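Local coordinates for uncharacterized protein (Pseudomonas aeruginosa PAO1, PDB 4R1D) that binds the type VI secretion lipase Tle4 as its immunity protein Tli4, probably protecting the producing cell from its own toxin, at residues 192-197 against 242-247. Numbering follows the deposited sequence.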
ATOM      1  N   LEU B 192     -19.819  14.315  -8.168  1.00 18.24           N
ATOM      2  CA  LEU B 192     -19.554  15.745  -8.294  1.00 20.04           C
ATOM      3  C   LEU B 192     -19.265  16.381  -6.944  1.00 20.22           C
ATOM      4  O   LEU B 192     -18.309  17.154  -6.806  1.00 23.72           O
ATOM      5  CB  LEU B 192     -20.704  16.473  -8.988  1.00 21.96           C
ATOM      6  CG  LEU B 192     -21.059  15.989 -10.392  1.00 29.10           C
ATOM      7  CD1 LEU B 192     -21.936  17.017 -11.098  1.00 21.71           C
ATOM      8  CD2 LEU B 192     -19.801  15.700 -11.201  1.00 27.47           C
ATOM      9  N   GLU B 193     -20.076  16.040  -5.944  1.00 20.68           N
ATOM     10  CA  GLU B 193     -19.872  16.586  -4.601  1.00 22.04           C
ATOM     11  C   GLU B 193     -18.535  16.129  -4.030  1.00 23.23           C
ATOM     12  O   GLU B 193     -17.892  16.866  -3.288  1.00 21.94           O
ATOM     13  CB  GLU B 193     -21.022  16.195  -3.663  1.00 27.33           C
ATOM     14  CG  GLU B 193     -20.963  14.768  -3.146  1.00 33.94           C
ATOM     15  CD  GLU B 193     -22.147  14.418  -2.254  1.00 42.51           C
ATOM     16  OE1 GLU B 193     -22.142  13.315  -1.666  1.00 37.00           O
ATOM     17  OE2 GLU B 193     -23.083  15.242  -2.142  1.00 41.11           O
ATOM     18  N   ARG B 194     -18.120  14.916  -4.395  1.00 16.71           N
ATOM     19  CA  ARG B 194     -16.903  14.306  -3.868  1.00 19.81           C
ATOM     20  C   ARG B 194     -15.631  15.004  -4.337  1.00 19.05           C
ATOM     21  O   ARG B 194     -14.736  15.302  -3.527  1.00 18.82           O
ATOM     22  CB  ARG B 194     -16.847  12.830  -4.284  1.00 23.40           C
ATOM     23  CG  ARG B 194     -15.568  12.100  -3.928  1.00 20.93           C
ATOM     24  CD  ARG B 194     -15.555  10.697  -4.570  1.00 20.21           C
ATOM     25  NE  ARG B 194     -16.863  10.060  -4.464  1.00 17.34           N
ATOM     26  CZ  ARG B 194     -17.438   9.365  -5.443  1.00 21.30           C
ATOM     27  NH1 ARG B 194     -16.812   9.205  -6.600  1.00 15.08           N
ATOM     28  NH2 ARG B 194     -18.643   8.832  -5.264  1.00 19.30           N
ATOM     29  N   VAL B 195     -15.546  15.257  -5.638  1.00 18.64           N
ATOM     30  CA  VAL B 195     -14.284  15.710  -6.230  1.00 17.40           C
ATOM     31  C   VAL B 195     -14.176  17.202  -6.457  1.00 20.92           C
ATOM     32  O   VAL B 195     -13.103  17.690  -6.778  1.00 23.26           O
ATOM     33  CB  VAL B 195     -14.016  15.054  -7.607  1.00 20.61           C
ATOM     34  CG1 VAL B 195     -13.992  13.563  -7.490  1.00 23.78           C
ATOM     35  CG2 VAL B 195     -15.050  15.513  -8.627  1.00 16.48           C
ATOM     36  N   ASP B 196     -15.281  17.925  -6.319  1.00 19.74           N
ATOM     37  CA  ASP B 196     -15.279  19.330  -6.707  1.00 21.47           C
ATOM     38  C   ASP B 196     -14.242  20.162  -5.954  1.00 22.94           C
ATOM     39  O   ASP B 196     -13.526  20.962  -6.560  1.00 23.56           O
ATOM     40  CB  ASP B 196     -16.657  19.958  -6.575  1.00 23.70           C
ATOM     41  CG  ASP B 196     -16.702  21.343  -7.173  1.00 32.88           C
ATOM     42  OD1 ASP B 196     -16.621  21.453  -8.415  1.00 28.77           O
ATOM     43  OD2 ASP B 196     -16.797  22.319  -6.406  1.00 28.99           O
ATOM     44  N   GLY B 197     -14.165  19.977  -4.640  1.00 25.54           N
ATOM     45  CA  GLY B 197     -13.165  20.678  -3.846  1.00 25.54           C
ATOM     46  C   GLY B 197     -11.775  20.520  -4.431  1.00 25.63           C
ATOM     47  O   GLY B 197     -11.068  21.514  -4.671  1.00 23.94           O
ATOM     48  N   MET B 242     -14.296  11.518 -15.684  1.00 12.04           N
ATOM     49  CA  MET B 242     -14.892  10.734 -14.596  1.00 13.50           C
ATOM     50  C   MET B 242     -16.414  10.665 -14.758  1.00 12.53           C
ATOM     51  O   MET B 242     -17.042  11.684 -14.997  1.00 17.31           O
ATOM     52  CB  MET B 242     -14.551  11.406 -13.260  1.00 15.67           C
ATOM     53  CG  MET B 242     -13.050  11.542 -13.039  1.00 16.14           C
ATOM     54  SD  MET B 242     -12.604  12.721 -11.746  1.00 16.63           S
ATOM     55  CE  MET B 242     -12.636  14.262 -12.661  1.00 16.21           C
ATOM     56  N   TRP B 243     -16.994   9.471 -14.629  1.00 14.15           N
ATOM     57  CA  TRP B 243     -18.433   9.272 -14.814  1.00 13.67           C
ATOM     58  C   TRP B 243     -18.894   8.258 -13.777  1.00 13.18           C
ATOM     59  O   TRP B 243     -18.229   7.254 -13.564  1.00 14.77           O
ATOM     60  CB  TRP B 243     -18.682   8.725 -16.222  1.00 13.89           C
ATOM     61  CG  TRP B 243     -20.132   8.497 -16.622  1.00 17.58           C
ATOM     62  CD1 TRP B 243     -20.959   9.397 -17.239  1.00 18.18           C
ATOM     63  CD2 TRP B 243     -20.888   7.278 -16.499  1.00 16.80           C
ATOM     64  NE1 TRP B 243     -22.184   8.818 -17.488  1.00 19.58           N
ATOM     65  CE2 TRP B 243     -22.171   7.524 -17.038  1.00 17.16           C
ATOM     66  CE3 TRP B 243     -20.611   6.008 -15.972  1.00 15.23           C
ATOM     67  CZ2 TRP B 243     -23.175   6.548 -17.076  1.00 16.89           C
ATOM     68  CZ3 TRP B 243     -21.615   5.033 -16.001  1.00 15.04           C
ATOM     69  CH2 TRP B 243     -22.883   5.310 -16.556  1.00 16.68           C
ATOM     70  N   GLU B 244     -20.026   8.526 -13.132  1.00 15.14           N
ATOM     71  CA  GLU B 244     -20.498   7.638 -12.100  1.00 17.36           C
ATOM     72  C   GLU B 244     -22.010   7.637 -11.972  1.00 17.21           C
ATOM     73  O   GLU B 244     -22.674   8.665 -12.157  1.00 18.11           O
ATOM     74  CB  GLU B 244     -19.872   8.024 -10.752  1.00 16.06           C
ATOM     75  CG  GLU B 244     -20.190   7.044  -9.628  1.00 16.77           C
ATOM     76  CD  GLU B 244     -19.337   7.288  -8.395  1.00 21.27           C
ATOM     77  OE1 GLU B 244     -18.215   7.811  -8.544  1.00 17.46           O
ATOM     78  OE2 GLU B 244     -19.791   6.953  -7.277  1.00 22.60           O
ATOM     79  N   VAL B 245     -22.525   6.447 -11.699  1.00 17.21           N
ATOM     80  CA  VAL B 245     -23.883   6.247 -11.238  1.00 18.82           C
ATOM     81  C   VAL B 245     -23.747   5.785  -9.795  1.00 17.30           C
ATOM     82  O   VAL B 245     -23.119   4.760  -9.522  1.00 17.07           O
ATOM     83  CB  VAL B 245     -24.582   5.146 -12.049  1.00 20.06           C
ATOM     84  CG1 VAL B 245     -25.904   4.742 -11.377  1.00 23.08           C
ATOM     85  CG2 VAL B 245     -24.786   5.601 -13.494  1.00 18.62           C
ATOM     86  N   GLN B 246     -24.318   6.542  -8.866  1.00 20.04           N
ATOM     87  CA  GLN B 246     -24.116   6.263  -7.438  1.00 25.95           C
ATOM     88  C   GLN B 246     -24.453   4.825  -7.033  1.00 22.38           C
ATOM     89  O   GLN B 246     -23.708   4.193  -6.269  1.00 21.65           O
ATOM     90  CB  GLN B 246     -24.870   7.273  -6.558  1.00 27.21           C
ATOM     91  CG  GLN B 246     -24.576   7.127  -5.062  1.00 22.61           C
ATOM     92  CD  GLN B 246     -24.915   8.383  -4.273  1.00 27.14           C
ATOM     93  OE1 GLN B 246     -25.484   9.334  -4.814  1.00 30.49           O
ATOM     94  NE2 GLN B 246     -24.566   8.392  -2.989  1.00 23.76           N
ATOM     95  N   GLY B 247     -25.559   4.304  -7.553  1.00 19.90           N
ATOM     96  CA  GLY B 247     -25.986   2.953  -7.231  1.00 21.76           C
ATOM     97  C   GLY B 247     -27.116   2.905  -6.218  1.00 23.22           C
ATOM     98  O   GLY B 247     -27.368   3.879  -5.508  1.00 21.76           O
TER
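Arg-194, on helix 191-205, meets Glu-244 of strand 236-245 in an end-on, two-pronged salt bridge. Arg-194 NH1 gives a nearly straight bond (173°) to Glu-244 OE1 at 2.8 Å. Arg-194 NH2 reaches Glu-244 OE2 at 3.0 Å, so each carboxylate oxygen takes one nitrogen. Both oxygens are met on their syn side, and OE1 lies almost exactly in the guanidinium plane. The two flat groups are not quite coplanar, their planes standing 26° apart, so the nitrogens approach somewhat out of the carboxylate plane. The side chains themselves cross at about a right angle. Glu-244 runs extended beyond CG to carry its acid off the strand, whereas the arginine chain bends at chi3 (-42°), which turns its NH1-NH2 edge to the carboxylate.

Arginine suits this place because one planar group can serve several acceptors: NE bonds to Asn-189 OD1, and NH1 also donates to the carbonyl O of Trp-96 in the partner chain, which together should fix its rotation. The buried carboxylate of Glu-244 is probably compensated by the guanidinium, and glutamate suits the place because its extended chain projects two oxygens to match the two nitrogens; OE2 takes a further bond from Asn-256 ND2. Val-195 and Met-242 both pack on Tyr-227 of strand 225-233, and on Ala-95 and Trp-96 of the partner chain respectively.

The arrangement is a bidentate, end-on Arg-Glu salt bridge between a helix and strand 236-245 of an antiparallel sheet, within the Tli4 C-terminal domain; through Arg-194 it also reaches the interface with the neighbouring chain of the Tle4-Tli4 complex.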